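Local coordinates for alpha-glucosidase (Bacteroides thetaiotaomicron, PDB 5XFM), which hydrolyses beta-L-arabinopyranosides and alpha-galactosides as a calcium-containing, bifunctional glycoside hydrolase of family 97, at residues A[148-159]-A[173-183]. The protein carries 1 engineered substitution. Numbering follows the deposited sequence.
With CA (calcium ion), chain E.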
# COMPACT_ATOMS: atom_id res chain seq x y z
N PHE A 148 -4.56 -15.53 17.37
CA PHE A 148 -4.58 -14.37 18.26
C PHE A 148 -5.22 -14.63 19.62
O PHE A 148 -6.02 -15.55 19.76
CB PHE A 148 -5.29 -13.20 17.57
CG PHE A 148 -4.60 -12.71 16.34
CD1 PHE A 148 -3.59 -11.76 16.43
CD2 PHE A 148 -4.93 -13.21 15.10
CE1 PHE A 148 -2.94 -11.31 15.29
CE2 PHE A 148 -4.29 -12.77 13.96
CZ PHE A 148 -3.29 -11.82 14.06
N PRO A 149 -4.83 -13.83 20.63
CA PRO A 149 -5.53 -13.93 21.92
C PRO A 149 -7.02 -13.68 21.78
O PRO A 149 -7.45 -12.87 20.96
CB PRO A 149 -4.86 -12.84 22.76
CG PRO A 149 -3.52 -12.67 22.16
CD PRO A 149 -3.70 -12.90 20.68
N GLU A 150 -7.78 -14.38 22.61
CA GLU A 150 -9.24 -14.38 22.62
C GLU A 150 -9.88 -12.99 22.47
O GLU A 150 -10.88 -12.83 21.77
CB GLU A 150 -9.71 -15.07 23.89
CG GLU A 150 -9.86 -16.57 23.67
CD GLU A 150 -10.28 -17.32 24.91
OE1 GLU A 150 -10.96 -16.73 25.77
OE2 GLU A 150 -9.90 -18.51 25.03
N GLN A 151 -9.33 -12.00 23.16
CA GLN A 151 -9.97 -10.69 23.23
C GLN A 151 -9.64 -9.81 22.02
O GLN A 151 -9.97 -8.62 22.00
CB GLN A 151 -9.56 -9.96 24.52
CG GLN A 151 -8.12 -9.46 24.53
CD GLN A 151 -7.09 -10.53 24.85
OE1 GLN A 151 -7.36 -11.73 24.75
NE2 GLN A 151 -5.89 -10.10 25.22
N THR A 152 -8.99 -10.39 21.02
CA THR A 152 -8.50 -9.63 19.88
C THR A 152 -9.62 -9.15 18.96
O THR A 152 -10.49 -9.94 18.59
CB THR A 152 -7.52 -10.45 19.03
OG1 THR A 152 -6.39 -10.84 19.83
CG2 THR A 152 -7.06 -9.65 17.82
N THR A 153 -9.61 -7.86 18.61
CA THR A 153 -10.53 -7.37 17.57
C THR A 153 -9.79 -7.04 16.27
O THR A 153 -8.56 -6.98 16.23
CB THR A 153 -11.33 -6.14 18.04
OG1 THR A 153 -10.44 -5.15 18.55
CG2 THR A 153 -12.31 -6.54 19.14
N THR A 154 -10.55 -6.85 15.19
CA THR A 154 -9.96 -6.79 13.86
C THR A 154 -10.37 -5.56 13.03
O THR A 154 -11.47 -5.03 13.20
CB THR A 154 -10.33 -8.05 13.05
OG1 THR A 154 -11.67 -7.93 12.57
CG2 THR A 154 -10.23 -9.31 13.91
N PHE A 155 -9.48 -5.14 12.14
CA PHE A 155 -9.74 -4.07 11.18
C PHE A 155 -9.40 -4.59 9.79
O PHE A 155 -8.29 -4.39 9.29
CB PHE A 155 -8.90 -2.82 11.51
CG PHE A 155 -9.17 -2.23 12.87
CD1 PHE A 155 -8.75 -2.87 14.03
CD2 PHE A 155 -9.79 -1.00 13.00
CE1 PHE A 155 -8.98 -2.33 15.28
CE2 PHE A 155 -10.02 -0.44 14.24
CZ PHE A 155 -9.61 -1.10 15.39
N LEU A 156 -10.37 -5.27 9.18
CA LEU A 156 -10.14 -6.00 7.94
C LEU A 156 -11.07 -5.60 6.79
O LEU A 156 -12.22 -5.21 7.02
CB LEU A 156 -10.32 -7.51 8.19
CG LEU A 156 -9.65 -8.08 9.44
CD1 LEU A 156 -10.07 -9.52 9.70
CD2 LEU A 156 -8.14 -8.00 9.27
N CYS A 157 -10.58 -5.72 5.57
CA CYS A 157 -11.43 -5.64 4.39
C CYS A 157 -11.38 -6.98 3.66
O CYS A 157 -10.31 -7.58 3.50
CB CYS A 157 -11.00 -4.49 3.47
SG CYS A 157 -9.32 -4.66 2.81
N PRO A 158 -12.54 -7.46 3.21
CA PRO A 158 -12.65 -8.81 2.68
C PRO A 158 -12.11 -8.93 1.26
O PRO A 158 -12.04 -7.94 0.54
CB PRO A 158 -14.15 -9.05 2.69
CG PRO A 158 -14.71 -7.69 2.38
CD PRO A 158 -13.83 -6.74 3.13
N GLN A 159 -11.70 -10.14 0.90
CA GLN A 159 -11.44 -10.48 -0.49
C GLN A 159 -12.78 -10.77 -1.18
O GLN A 159 -13.62 -11.48 -0.64
CB GLN A 159 -10.49 -11.67 -0.58
CG GLN A 159 -10.33 -12.25 -1.97
CD GLN A 159 -9.62 -11.31 -2.93
OE1 GLN A 159 -10.08 -10.20 -3.20
NE2 GLN A 159 -8.50 -11.77 -3.48
N TYR A 173 -8.90 -5.43 -4.97
CA TYR A 173 -8.51 -4.87 -3.68
C TYR A 173 -9.24 -3.56 -3.42
O TYR A 173 -8.65 -2.57 -3.00
CB TYR A 173 -6.98 -4.69 -3.63
CG TYR A 173 -6.25 -5.99 -3.40
CD1 TYR A 173 -6.43 -7.06 -4.26
CD2 TYR A 173 -5.38 -6.14 -2.33
CE1 TYR A 173 -5.77 -8.26 -4.07
CE2 TYR A 173 -4.71 -7.34 -2.12
CZ TYR A 173 -4.91 -8.39 -3.00
OH TYR A 173 -4.26 -9.59 -2.81
N GLU A 174 -10.54 -3.58 -3.69
CA GLU A 174 -11.36 -2.39 -3.53
C GLU A 174 -12.57 -2.67 -2.64
O GLU A 174 -13.71 -2.57 -3.07
CB GLU A 174 -11.80 -1.86 -4.90
CG GLU A 174 -10.74 -0.97 -5.57
CD GLU A 174 -10.94 -0.81 -7.07
OE1 GLU A 174 -11.77 -1.52 -7.67
OE2 GLU A 174 -10.28 0.07 -7.66
N GLU A 175 -12.31 -3.03 -1.38
CA GLU A 175 -13.40 -3.37 -0.47
C GLU A 175 -13.35 -2.54 0.81
O GLU A 175 -12.38 -1.84 1.09
CB GLU A 175 -13.35 -4.87 -0.13
CG GLU A 175 -13.34 -5.76 -1.37
CD GLU A 175 -14.61 -5.68 -2.20
OE1 GLU A 175 -15.70 -5.49 -1.62
OE2 GLU A 175 -14.51 -5.80 -3.44
N GLU A 176 -14.42 -2.61 1.59
CA GLU A 176 -14.58 -1.75 2.75
C GLU A 176 -14.15 -2.45 4.03
O GLU A 176 -14.16 -3.68 4.11
CB GLU A 176 -16.03 -1.29 2.88
CG GLU A 176 -16.48 -0.37 1.78
CD GLU A 176 -17.93 0.00 1.91
OE1 GLU A 176 -18.23 1.00 2.60
OE2 GLU A 176 -18.78 -0.71 1.34
N TYR A 177 -13.79 -1.65 5.03
CA TYR A 177 -13.35 -2.15 6.34
C TYR A 177 -14.45 -2.16 7.39
O TYR A 177 -15.46 -1.47 7.25
CB TYR A 177 -12.20 -1.29 6.87
CG TYR A 177 -10.91 -1.37 6.10
CD1 TYR A 177 -10.72 -0.60 4.95
CD2 TYR A 177 -9.87 -2.18 6.53
CE1 TYR A 177 -9.54 -0.65 4.24
CE2 TYR A 177 -8.67 -2.24 5.82
CZ TYR A 177 -8.52 -1.47 4.68
OH TYR A 177 -7.35 -1.52 3.98
N LYS A 178 -14.25 -2.97 8.42
CA LYS A 178 -15.00 -2.88 9.67
C LYS A 178 -14.03 -2.64 10.82
O LYS A 178 -13.03 -3.36 10.96
CB LYS A 178 -15.82 -4.15 9.93
CG LYS A 178 -16.88 -4.46 8.90
CD LYS A 178 -17.81 -5.55 9.40
CE LYS A 178 -17.12 -6.91 9.45
NZ LYS A 178 -17.97 -8.00 10.02
N ALA A 179 -14.29 -1.62 11.63
CA ALA A 179 -13.37 -1.28 12.70
C ALA A 179 -13.74 -2.01 13.98
O ALA A 179 -14.91 -2.10 14.34
CB ALA A 179 -13.37 0.23 12.94
N ASP A 180 -12.72 -2.54 14.66
CA ASP A 180 -12.91 -3.27 15.91
C ASP A 180 -14.00 -4.33 15.83
O ASP A 180 -14.82 -4.47 16.73
CB ASP A 180 -13.21 -2.28 17.04
CG ASP A 180 -11.94 -1.80 17.73
OD1 ASP A 180 -11.16 -2.66 18.19
OD2 ASP A 180 -11.70 -0.57 17.78
N ALA A 181 -13.99 -5.08 14.73
CA ALA A 181 -14.91 -6.18 14.54
C ALA A 181 -14.51 -7.37 15.40
O ALA A 181 -13.32 -7.58 15.66
CB ALA A 181 -14.95 -6.59 13.08
N PRO A 182 -15.49 -8.15 15.87
CA PRO A 182 -15.15 -9.40 16.56
C PRO A 182 -14.43 -10.35 15.60
O PRO A 182 -14.69 -10.29 14.39
CB PRO A 182 -16.51 -9.96 16.99
CG PRO A 182 -17.49 -8.84 16.83
CD PRO A 182 -16.95 -7.93 15.78
N MET A 183 -13.54 -11.18 16.13
CA MET A 183 -12.83 -12.16 15.32
C MET A 183 -13.79 -13.18 14.72
O MET A 183 -13.58 -13.68 13.62
CB MET A 183 -11.75 -12.89 16.15
CG MET A 183 -10.38 -12.23 16.09
SD MET A 183 -9.08 -13.21 16.84
CE MET A 183 -9.89 -13.80 18.33
CA CA E . -10.14 1.45 -9.78
O HOH W 1 -13.17 -10.00 12.24
O HOH W 2 -10.14 -7.64 -3.29
O HOH W 3 -12.38 0.38 -10.12
O HOH W 4 -9.80 -0.30 -11.32
O HOH W 5 -12.25 2.15 -11.56
O HOH W 6 -9.02 2.76 -11.47
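With SG of Cys157 turned between its own backbone N and carbonyl carbon (chi1 62°) and CG of Tyr177 anti to its carbonyl carbon (chi1 -67°), the cysteine side chain lies over one face of the phenol. Cys157 CB stands 3.9 Å from the centroid of the Tyr177 ring, a CH-pi contact almost on the ring normal, while SG leans toward the hydroxyl end and passes 3.8 Å from Tyr177 CZ; Phe155 O meets the ring edge in its plane. Replacing Tyr177 by an alanine is likely to strip Cys157 of its aromatic cover and leave a gap between segments 148-159 and 173-183.

Further along, Thr154 and Ala181 form an antiparallel hydrogen-bonded pair, Thr154 N to Ala181 O and Ala181 N to Thr154 O, each 2.9 Å. Asp180 joins Ala181 opposite Thr154 in a G1 beta bulge, with Asp180 in a left-handed backbone conformation. There the Phe155 ring covers the Ala179-Asp180 peptide, Asp180 N lying 3.4 Å above its centre. The Asp180 carboxylate runs alongside this ring, their planes 63° apart: OD1 accepts from Thr153 OG1 at 2.6 Å, nearly along the C-O axis, and also pairs with Arg200, while OD2 bonds to Tyr563. On the other side of the strand pair, one water bridges Thr154 OG1 and Pro182 O. Met183 SD, on a chain bent at its last torsion, packs 3.9 Å from Phe148 CB and also makes a longer, oblique Met-aromatic contact, 5.5 Å from the Phe148 ring centroid; Met183 CG packs on Thr154 CG2.

At the opposite end Glu174 OE2 binds calcium at 2.5 Å, sharing the ion with Glu452 and Glu458, so the segment 173-183 links the N-terminal sheet to the metal site. Strand 178-182 lies at one edge of its nine-stranded antiparallel sheet, and strand 153-156 lies between it and strand 197-200.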